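Local coordinates for protein sialidase B (Streptococcus pneumoniae serotype 4, PDB 4XJW) that hydrolyses the alpha-glycosidic linkages of terminal sialic acid residues in oligosaccharides, glycoproteins and glycolipids, as a family 33 glycoside hydrolase, at residues 15-24 with 145-153; 78-89 with 133-143. The protein carries 1 engineered substitution. One frame throughout, in Å; residues are numbered along the deposited sequence.

Contact 1 (15-24 with 145-153); sequences KSIDISSLLL and IDKATLGAV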
loop_
_atom_site.group_PDB
_atom_site.type_symbol
_atom_site.label_atom_id
_atom_site.label_comp_id
_atom_site.label_asym_id
_atom_site.label_seq_id
_atom_site.Cartn_x
_atom_site.Cartn_y
_atom_site.Cartn_z
ATOM N N LYS A 15 0.043 10.142 35.334
ATOM C CA LYS A 15 0.542 9.837 36.666
ATOM C C LYS A 15 1.034 8.402 36.716
ATOM O O LYS A 15 0.268 7.470 36.475
ATOM C CB LYS A 15 -0.561 10.051 37.706
ATOM C CG LYS A 15 -0.168 9.669 39.124
ATOM C CD LYS A 15 -1.320 9.935 40.074
ATOM C CE LYS A 15 -0.901 9.743 41.518
ATOM N NZ LYS A 15 -1.957 10.255 42.438
ATOM N N SER A 16 2.315 8.235 37.030
ATOM C CA SER A 16 2.933 6.920 37.055
ATOM C C SER A 16 2.277 6.015 38.089
ATOM O O SER A 16 1.787 6.477 39.123
ATOM C CB SER A 16 4.427 7.035 37.351
ATOM O OG SER A 16 4.650 7.524 38.656
ATOM N N ILE A 17 2.259 4.722 37.790
ATOM C CA ILE A 17 1.803 3.706 38.724
ATOM C C ILE A 17 2.986 2.788 39.017
ATOM O O ILE A 17 3.570 2.221 38.094
ATOM C CB ILE A 17 0.634 2.905 38.130
ATOM C CG1 ILE A 17 -0.570 3.825 37.903
ATOM C CG2 ILE A 17 0.268 1.725 39.031
ATOM C CD1 ILE A 17 -1.649 3.248 37.011
ATOM N N ASP A 18 3.356 2.679 40.294
ATOM C CA ASP A 18 4.470 1.846 40.730
ATOM C C ASP A 18 3.986 0.413 40.888
ATOM O O ASP A 18 3.014 0.163 41.602
ATOM C CB ASP A 18 4.999 2.356 42.081
ATOM C CG ASP A 18 6.378 1.808 42.424
ATOM O OD1 ASP A 18 6.878 0.940 41.684
ATOM O OD2 ASP A 18 6.963 2.245 43.444
ATOM N N ILE A 19 4.648 -0.525 40.211
ATOM C CA ILE A 19 4.356 -1.949 40.379
ATOM C C ILE A 19 5.612 -2.717 40.804
ATOM O O ILE A 19 5.728 -3.928 40.587
ATOM C CB ILE A 19 3.738 -2.578 39.095
ATOM C CG1 ILE A 19 4.697 -2.433 37.904
ATOM C CG2 ILE A 19 2.394 -1.941 38.774
ATOM C CD1 ILE A 19 4.161 -3.038 36.609
ATOM N N SER A 20 6.546 -1.997 41.425
ATOM C CA SER A 20 7.837 -2.555 41.822
ATOM C C SER A 20 7.735 -3.793 42.713
ATOM O O SER A 20 8.388 -4.803 42.453
ATOM C CB SER A 20 8.695 -1.492 42.512
ATOM O OG SER A 20 8.996 -0.428 41.635
ATOM N N SER A 21 6.918 -3.713 43.758
ATOM C CA SER A 21 6.818 -4.800 44.726
ATOM C C SER A 21 6.254 -6.076 44.103
ATOM O O SER A 21 6.538 -7.184 44.566
ATOM C CB SER A 21 5.958 -4.382 45.920
ATOM O OG SER A 21 4.643 -4.062 45.517
ATOM N N LEU A 22 5.463 -5.911 43.048
ATOM C CA LEU A 22 4.778 -7.028 42.407
ATOM C C LEU A 22 5.628 -7.708 41.336
ATOM O O LEU A 22 5.248 -8.751 40.804
ATOM C CB LEU A 22 3.466 -6.542 41.796
ATOM C CG LEU A 22 2.446 -6.030 42.804
ATOM C CD1 LEU A 22 1.290 -5.331 42.097
ATOM C CD2 LEU A 22 1.949 -7.184 43.660
ATOM N N LEU A 23 6.781 -7.124 41.024
ATOM C CA LEU A 23 7.497 -7.508 39.813
ATOM C C LEU A 23 9.008 -7.714 39.987
ATOM O O LEU A 23 9.561 -8.695 39.498
ATOM C CB LEU A 23 7.202 -6.477 38.708
ATOM C CG LEU A 23 7.687 -6.724 37.280
ATOM C CD1 LEU A 23 7.430 -8.161 36.875
ATOM C CD2 LEU A 23 6.994 -5.767 36.323
ATOM N N LEU A 24 9.678 -6.807 40.695
ATOM C CA LEU A 24 11.143 -6.794 40.689
ATOM C C LEU A 24 11.843 -8.038 41.252
ATOM O O LEU A 24 12.877 -8.464 40.730
ATOM C CB LEU A 24 11.683 -5.521 41.345
ATOM C CG LEU A 24 11.331 -4.264 40.561
ATOM C CD1 LEU A 24 11.833 -3.034 41.277
ATOM C CD2 LEU A 24 11.908 -4.344 39.162
ATOM N N ILE A 145 18.654 -1.548 38.556
ATOM C CA ILE A 145 17.203 -1.453 38.420
ATOM C C ILE A 145 16.533 -1.603 39.787
ATOM O O ILE A 145 16.863 -2.518 40.546
ATOM C CB ILE A 145 16.638 -2.500 37.427
ATOM C CG1 ILE A 145 16.693 -1.960 35.996
ATOM C CG2 ILE A 145 15.200 -2.839 37.762
ATOM C CD1 ILE A 145 16.156 -2.939 34.972
ATOM N N ASP A 146 15.632 -0.677 40.108
ATOM C CA ASP A 146 14.926 -0.692 41.385
ATOM C C ASP A 146 13.475 -0.224 41.286
ATOM O O ASP A 146 12.791 -0.093 42.300
ATOM C CB ASP A 146 15.683 0.135 42.442
ATOM C CG ASP A 146 15.886 1.597 42.040
ATOM O OD1 ASP A 146 15.112 2.146 41.225
ATOM O OD2 ASP A 146 16.837 2.218 42.569
ATOM N N LYS A 147 12.999 0.014 40.067
ATOM C CA LYS A 147 11.635 0.495 39.870
ATOM C C LYS A 147 11.000 -0.126 38.639
ATOM O O LYS A 147 11.640 -0.210 37.589
ATOM C CB LYS A 147 11.623 2.005 39.684
ATOM C CG LYS A 147 11.878 2.803 40.934
ATOM C CD LYS A 147 10.705 2.722 41.886
ATOM C CE LYS A 147 10.840 3.766 42.985
ATOM N NZ LYS A 147 9.705 3.693 43.942
ATOM N N ALA A 148 9.747 -0.559 38.780
ATOM C CA ALA A 148 8.927 -0.981 37.645
ATOM C C ALA A 148 7.716 -0.058 37.596
ATOM O O ALA A 148 7.047 0.150 38.611
ATOM C CB ALA A 148 8.501 -2.430 37.798
ATOM N N THR A 149 7.435 0.507 36.426
ATOM C CA THR A 149 6.477 1.594 36.333
ATOM C C THR A 149 5.519 1.421 35.161
ATOM O O THR A 149 5.915 0.954 34.090
ATOM C CB THR A 149 7.216 2.929 36.165
ATOM O OG1 THR A 149 8.267 3.012 37.132
ATOM C CG2 THR A 149 6.270 4.112 36.352
ATOM N N LEU A 150 4.256 1.786 35.373
ATOM C CA LEU A 150 3.306 1.921 34.268
ATOM C C LEU A 150 3.004 3.391 33.990
ATOM O O LEU A 150 2.816 4.180 34.920
ATOM C CB LEU A 150 2.010 1.185 34.583
ATOM C CG LEU A 150 2.163 -0.292 34.899
ATOM C CD1 LEU A 150 0.814 -0.884 35.277
ATOM C CD2 LEU A 150 2.767 -1.023 33.698
ATOM N N GLY A 151 2.948 3.762 32.714
ATOM C CA GLY A 151 2.571 5.110 32.329
ATOM C C GLY A 151 3.621 6.195 32.543
ATOM O O GLY A 151 3.286 7.380 32.499
ATOM N N ALA A 152 4.872 5.789 32.769
ATOM C CA ALA A 152 6.010 6.693 32.930
ATOM C C ALA A 152 7.299 5.893 33.070
ATOM O O ALA A 152 7.259 4.669 33.213
ATOM C CB ALA A 152 5.828 7.581 34.161
ATOM N N VAL A 153 8.437 6.593 33.040
ATOM C CA VAL A 153 9.723 6.012 33.434
ATOM C C VAL A 153 10.271 6.841 34.592
ATOM O O VAL A 153 10.300 8.074 34.517
ATOM C CB VAL A 153 10.755 6.015 32.274
ATOM C CG1 VAL A 153 12.068 5.400 32.719
ATOM C CG2 VAL A 153 10.216 5.256 31.073
HETATM O O HOH W 1 0.452 8.153 33.236
#
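I17 and L150 pair as an antiparallel hydrogen-bonded couple: I17 N donates to L150 O at 3.0 Å and L150 N to I17 O at 2.8 Å. D18 and T149 form the next, non-hydrogen-bonded pair, after which I19 N still reaches A148 O at 3.0 Å, now tilted from the carbonyl plane. Along the side chain of I19, CB carries CG1 between the backbone N and the carbonyl carbon (chi1 60°), which lays CG1 against the methyl of A148. CG2 approaches L150 CD1, and the terminal CD1 meets L150 CG at 3.8 Å, the two side chains crossing at about a right angle. F5 of strand 5-13 also packs on I19, while I170 of strand 166-173 touches L150, which fits the interior of a concanavalin-like sandwich. Beyond I19 the chain enters a weakly bonded helical turn whose S20 and L24 lie along 146-148. S20 OG accepts from A148 N at 3.0 Å, continuing the edge bonding with a side chain, and L24 CD1 rests on the D146 carbonyl carbon. On the face bearing D18 and T149, D18 OD1 closes an Asx turn by accepting from S20 N, and also accepts a hydrogen bond from S20 OG through its syn lone pair. K147 NZ meets D18 OD2 at 3.1 Å from above the carboxylate plane. With both oxygens engaged, the D18 carboxylate is held against rotation, and the donors of S20 and K147 would offset the closeness of OD1 to A148 O (3.2 Å, two acceptors), probably favouring the ionised form.

Contact 2 (78-89 with 133-143); sequences IRDAQKGINYLF and VDTFLPISNIN. With PO4 (phosphate ion), chain D.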
loop_
_atom_site.group_PDB
_atom_site.type_symbol
_atom_site.label_atom_id
_atom_site.label_comp_id
_atom_site.label_asym_id
_atom_site.label_seq_id
_atom_site.Cartn_x
_atom_site.Cartn_y
_atom_site.Cartn_z
ATOM N N ILE A 78 16.599 0.527 25.561
ATOM C CA ILE A 78 17.296 -0.388 26.463
ATOM C C ILE A 78 18.664 0.214 26.736
ATOM O O ILE A 78 19.517 0.264 25.845
ATOM C CB ILE A 78 17.409 -1.817 25.879
ATOM C CG1 ILE A 78 16.161 -2.182 25.077
ATOM C CG2 ILE A 78 17.611 -2.832 26.984
ATOM C CD1 ILE A 78 16.446 -2.936 23.809
ATOM N N ARG A 79 18.864 0.703 27.960
ATOM C CA ARG A 79 20.018 1.554 28.245
ATOM C C ARG A 79 20.719 1.176 29.540
ATOM O O ARG A 79 20.069 0.939 30.560
ATOM C CB ARG A 79 19.580 3.017 28.329
ATOM C CG ARG A 79 18.754 3.482 27.139
ATOM C CD ARG A 79 18.401 4.943 27.248
ATOM N NE ARG A 79 19.594 5.774 27.147
ATOM C CZ ARG A 79 19.615 7.096 27.291
ATOM N NH1 ARG A 79 18.496 7.765 27.554
ATOM N NH2 ARG A 79 20.765 7.747 27.175
ATOM N N ASP A 80 22.045 1.138 29.494
ATOM C CA ASP A 80 22.851 0.874 30.683
ATOM C C ASP A 80 24.169 1.613 30.496
ATOM O O ASP A 80 24.978 1.241 29.646
ATOM C CB ASP A 80 23.094 -0.630 30.845
ATOM C CG ASP A 80 23.813 -0.988 32.146
ATOM O OD1 ASP A 80 24.825 -0.339 32.479
ATOM O OD2 ASP A 80 23.368 -1.938 32.825
ATOM N N ALA A 81 24.374 2.667 31.281
ATOM C CA ALA A 81 25.529 3.542 31.109
ATOM C C ALA A 81 26.832 2.847 31.472
ATOM O O ALA A 81 27.880 3.147 30.905
ATOM C CB ALA A 81 25.361 4.799 31.930
ATOM N N GLN A 82 26.766 1.928 32.429
ATOM C CA GLN A 82 27.962 1.225 32.881
ATOM C C GLN A 82 28.404 0.158 31.882
ATOM O O GLN A 82 29.570 -0.232 31.855
ATOM C CB GLN A 82 27.743 0.607 34.262
ATOM C CG GLN A 82 27.763 1.627 35.405
ATOM C CD GLN A 82 26.490 2.455 35.484
ATOM O OE1 GLN A 82 25.394 1.915 35.625
ATOM N NE2 GLN A 82 26.630 3.767 35.398
ATOM N N LYS A 83 27.464 -0.322 31.069
ATOM C CA LYS A 83 27.793 -1.254 29.997
ATOM C C LYS A 83 28.049 -0.504 28.688
ATOM O O LYS A 83 28.517 -1.088 27.709
ATOM C CB LYS A 83 26.677 -2.283 29.806
ATOM C CG LYS A 83 26.390 -3.156 31.031
ATOM C CD LYS A 83 25.162 -4.046 30.807
ATOM C CE LYS A 83 24.861 -4.936 32.013
ATOM N NZ LYS A 83 24.672 -4.168 33.287
ATOM N N GLY A 84 27.756 0.795 28.678
ATOM C CA GLY A 84 27.924 1.605 27.485
ATOM C C GLY A 84 26.957 1.227 26.376
ATOM O O GLY A 84 27.280 1.323 25.189
ATOM N N ILE A 85 25.765 0.788 26.770
ATOM C CA ILE A 85 24.754 0.352 25.815
ATOM C C ILE A 85 23.580 1.319 25.798
ATOM O O ILE A 85 23.021 1.658 26.846
ATOM C CB ILE A 85 24.238 -1.054 26.154
ATOM C CG1 ILE A 85 25.328 -2.095 25.914
ATOM C CG2 ILE A 85 22.997 -1.396 25.303
ATOM C CD1 ILE A 85 25.012 -3.472 26.462
ATOM N N ASN A 86 23.208 1.763 24.604
ATOM C CA ASN A 86 22.038 2.611 24.446
ATOM C C ASN A 86 21.274 2.248 23.189
ATOM O O ASN A 86 21.523 2.796 22.116
ATOM C CB ASN A 86 22.426 4.081 24.418
ATOM C CG ASN A 86 22.990 4.551 25.736
ATOM O OD1 ASN A 86 22.246 4.801 26.680
ATOM N ND2 ASN A 86 24.313 4.666 25.813
ATOM N N TYR A 87 20.337 1.325 23.333
ATOM C CA TYR A 87 19.580 0.851 22.191
ATOM C C TYR A 87 18.240 1.569 22.099
ATOM O O TYR A 87 17.570 1.793 23.108
ATOM C CB TYR A 87 19.362 -0.653 22.297
ATOM C CG TYR A 87 20.617 -1.487 22.189
ATOM C CD1 TYR A 87 21.687 -1.078 21.397
ATOM C CD2 TYR A 87 20.730 -2.688 22.881
ATOM C CE1 TYR A 87 22.837 -1.851 21.298
ATOM C CE2 TYR A 87 21.868 -3.464 22.781
ATOM C CZ TYR A 87 22.917 -3.041 21.993
ATOM O OH TYR A 87 24.053 -3.812 21.901
ATOM N N LEU A 88 17.876 1.950 20.882
ATOM C CA LEU A 88 16.564 2.507 20.605
ATOM C C LEU A 88 16.056 1.836 19.338
ATOM O O LEU A 88 16.672 1.966 18.275
ATOM C CB LEU A 88 16.650 4.027 20.415
ATOM C CG LEU A 88 15.388 4.673 19.828
ATOM C CD1 LEU A 88 14.274 4.666 20.832
ATOM C CD2 LEU A 88 15.659 6.097 19.341
ATOM N N PHE A 89 14.953 1.098 19.461
ATOM C CA PHE A 89 14.321 0.446 18.308
ATOM C C PHE A 89 12.880 0.898 18.217
ATOM O O PHE A 89 12.189 0.979 19.227
ATOM C CB PHE A 89 14.341 -1.077 18.454
ATOM C CG PHE A 89 15.693 -1.627 18.749
ATOM C CD1 PHE A 89 16.730 -1.456 17.842
ATOM C CD2 PHE A 89 15.937 -2.304 19.930
ATOM C CE1 PHE A 89 17.997 -1.956 18.111
ATOM C CE2 PHE A 89 17.199 -2.807 20.204
ATOM C CZ PHE A 89 18.224 -2.631 19.292
ATOM N N VAL A 133 21.533 -7.936 18.006
ATOM C CA VAL A 133 22.668 -7.099 18.389
ATOM C C VAL A 133 23.883 -7.953 18.741
ATOM O O VAL A 133 23.743 -9.123 19.099
ATOM C CB VAL A 133 22.324 -6.179 19.586
ATOM C CG1 VAL A 133 21.267 -5.146 19.208
ATOM C CG2 VAL A 133 21.857 -7.001 20.779
ATOM N N ASP A 134 25.071 -7.359 18.644
ATOM C CA ASP A 134 26.308 -8.051 19.003
ATOM C C ASP A 134 26.463 -8.210 20.514
ATOM O O ASP A 134 26.919 -9.244 21.003
ATOM C CB ASP A 134 27.519 -7.290 18.459
ATOM C CG ASP A 134 27.602 -7.319 16.951
ATOM O OD1 ASP A 134 27.311 -8.376 16.357
ATOM O OD2 ASP A 134 27.965 -6.277 16.365
ATOM N N THR A 135 26.098 -7.172 21.251
ATOM C CA THR A 135 26.168 -7.224 22.702
ATOM C C THR A 135 24.765 -7.090 23.270
ATOM O O THR A 135 24.160 -6.017 23.230
ATOM C CB THR A 135 27.070 -6.129 23.265
ATOM O OG1 THR A 135 28.353 -6.208 22.633
ATOM C CG2 THR A 135 27.236 -6.294 24.775
ATOM N N PHE A 136 24.243 -8.191 23.791
ATOM C CA PHE A 136 22.876 -8.207 24.281
ATOM C C PHE A 136 22.780 -7.595 25.672
ATOM O O PHE A 136 23.668 -7.780 26.502
ATOM C CB PHE A 136 22.357 -9.638 24.308
ATOM C CG PHE A 136 20.899 -9.751 24.662
ATOM C CD1 PHE A 136 19.921 -9.440 23.721
ATOM C CD2 PHE A 136 20.506 -10.174 25.929
ATOM C CE1 PHE A 136 18.581 -9.543 24.035
ATOM C CE2 PHE A 136 19.159 -10.283 26.254
ATOM C CZ PHE A 136 18.191 -9.968 25.304
ATOM N N LEU A 137 21.698 -6.856 25.907
ATOM C CA LEU A 137 21.399 -6.294 27.213
ATOM C C LEU A 137 20.061 -6.837 27.698
ATOM O O LEU A 137 19.002 -6.381 27.256
ATOM C CB LEU A 137 21.354 -4.765 27.157
ATOM C CG LEU A 137 20.969 -4.024 28.443
ATOM C CD1 LEU A 137 21.798 -4.520 29.629
ATOM C CD2 LEU A 137 21.112 -2.519 28.275
ATOM N N PRO A 138 20.105 -7.824 28.603
ATOM C CA PRO A 138 18.881 -8.338 29.224
ATOM C C PRO A 138 18.184 -7.210 29.972
ATOM O O PRO A 138 18.860 -6.435 30.655
ATOM C CB PRO A 138 19.411 -9.382 30.211
ATOM C CG PRO A 138 20.759 -9.775 29.677
ATOM C CD PRO A 138 21.316 -8.522 29.080
ATOM N N ILE A 139 16.867 -7.092 29.841
ATOM C CA ILE A 139 16.168 -5.992 30.496
ATOM C C ILE A 139 16.235 -6.137 32.017
ATOM O O ILE A 139 16.166 -5.153 32.745
ATOM C CB ILE A 139 14.695 -5.833 30.020
ATOM C CG1 ILE A 139 13.857 -7.047 30.419
ATOM C CG2 ILE A 139 14.628 -5.602 28.521
ATOM C CD1 ILE A 139 12.372 -6.900 30.103
ATOM N N SER A 140 16.411 -7.369 32.486
ATOM C CA SER A 140 16.530 -7.642 33.913
ATOM C C SER A 140 17.936 -7.384 34.449
ATOM O O SER A 140 18.165 -7.444 35.656
ATOM C CB SER A 140 16.175 -9.100 34.179
ATOM O OG SER A 140 17.077 -9.945 33.485
ATOM N N ASN A 141 18.890 -7.117 33.564
ATOM C CA ASN A 141 20.265 -6.960 34.018
ATOM C C ASN A 141 20.798 -5.543 33.845
ATOM O O ASN A 141 22.010 -5.316 33.862
ATOM C CB ASN A 141 21.190 -7.976 33.344
ATOM C CG ASN A 141 22.491 -8.175 34.110
ATOM O OD1 ASN A 141 22.502 -8.190 35.344
ATOM N ND2 ASN A 141 23.591 -8.317 33.382
ATOM N N ILE A 142 19.896 -4.583 33.681
ATOM C CA ILE A 142 20.312 -3.186 33.690
ATOM C C ILE A 142 20.803 -2.836 35.101
ATOM O O ILE A 142 20.120 -3.103 36.091
ATOM C CB ILE A 142 19.185 -2.250 33.216
ATOM C CG1 ILE A 142 18.901 -2.486 31.730
ATOM C CG2 ILE A 142 19.541 -0.799 33.461
ATOM C CD1 ILE A 142 17.559 -1.957 31.262
ATOM N N ASN A 143 22.008 -2.280 35.187
ATOM C CA ASN A 143 22.648 -2.048 36.482
ATOM C C ASN A 143 21.808 -1.199 37.425
ATOM O O ASN A 143 21.444 -0.069 37.100
ATOM C CB ASN A 143 24.022 -1.407 36.295
ATOM C CG ASN A 143 24.813 -1.343 37.596
ATOM O OD1 ASN A 143 24.748 -2.260 38.421
ATOM N ND2 ASN A 143 25.548 -0.256 37.790
HETATM P P PO4 D . 17.111 11.130 27.256
HETATM O O1 PO4 D . 16.402 12.109 28.155
HETATM O O2 PO4 D . 18.232 10.442 28.013
HETATM O O3 PO4 D . 16.094 10.097 26.801
HETATM O O4 PO4 D . 17.664 11.867 26.063
HETATM O O HOH W 2 25.713 -4.548 19.795
#
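A beta hairpin, strands 74-80 and 85-91, receives the loop 133-143 against one side, and a cluster of polar bonds lies at its turn. D80 OD2 accepts from N143 N at 2.7 Å and from K83 NZ at 2.6 Å, the latter a salt bridge, and the donors arrive from opposite faces of the carboxylate plane. K83 NZ also donates to N141 O at 3.0 Å, nearly along the C=O axis, so one ammonium ties turn to loop. D80 OD1 takes K83 N in an Asx motif, and G84 and I85 opposite D80 form a G1 beta bulge. In this concanavalin-like domain the hairpin is the edge of a six-stranded antiparallel sheet, and L137 of the loop packs on it: a chi1 of 177°, with CG opposite the backbone N, carries CD2 to within 3.7 Å of both I78 CG2 and I85 CG2. Y87 OH donates to T135 O at 2.6 Å at the ring edge. V133 CG1 sits over one face of that ring, a CH-pi contact 4.1 Å from the centroid, and I85 CG2 over the opposite face, both offset toward the rim. R79 NH1 donates to O2 of a phosphate, probably from the crystallisation liquor, that R155 also binds.

Both contacts reach the same six-stranded antiparallel sheet of the N-terminal sialidase domain, with centres 19 Å apart. Contact 1 joins strands 17-18 and 147-150 at one edge; contact 2 sits at the other, where the hairpin of strands 74-80 and 85-91 is packed by a loop. Along the chain the order is 15-24, 78-89, 133-143, 145-153, so both segments of contact 2 fall between those of contact 1. The loop 133-143 leads almost directly into 145-153, and I145 CD1 packs 3.1 Å from I139 O where they meet. The run 133-150 thus packs on the hairpin at one edge, then joins the sheet beside the outermost strand 17-18, away from the annotated sites.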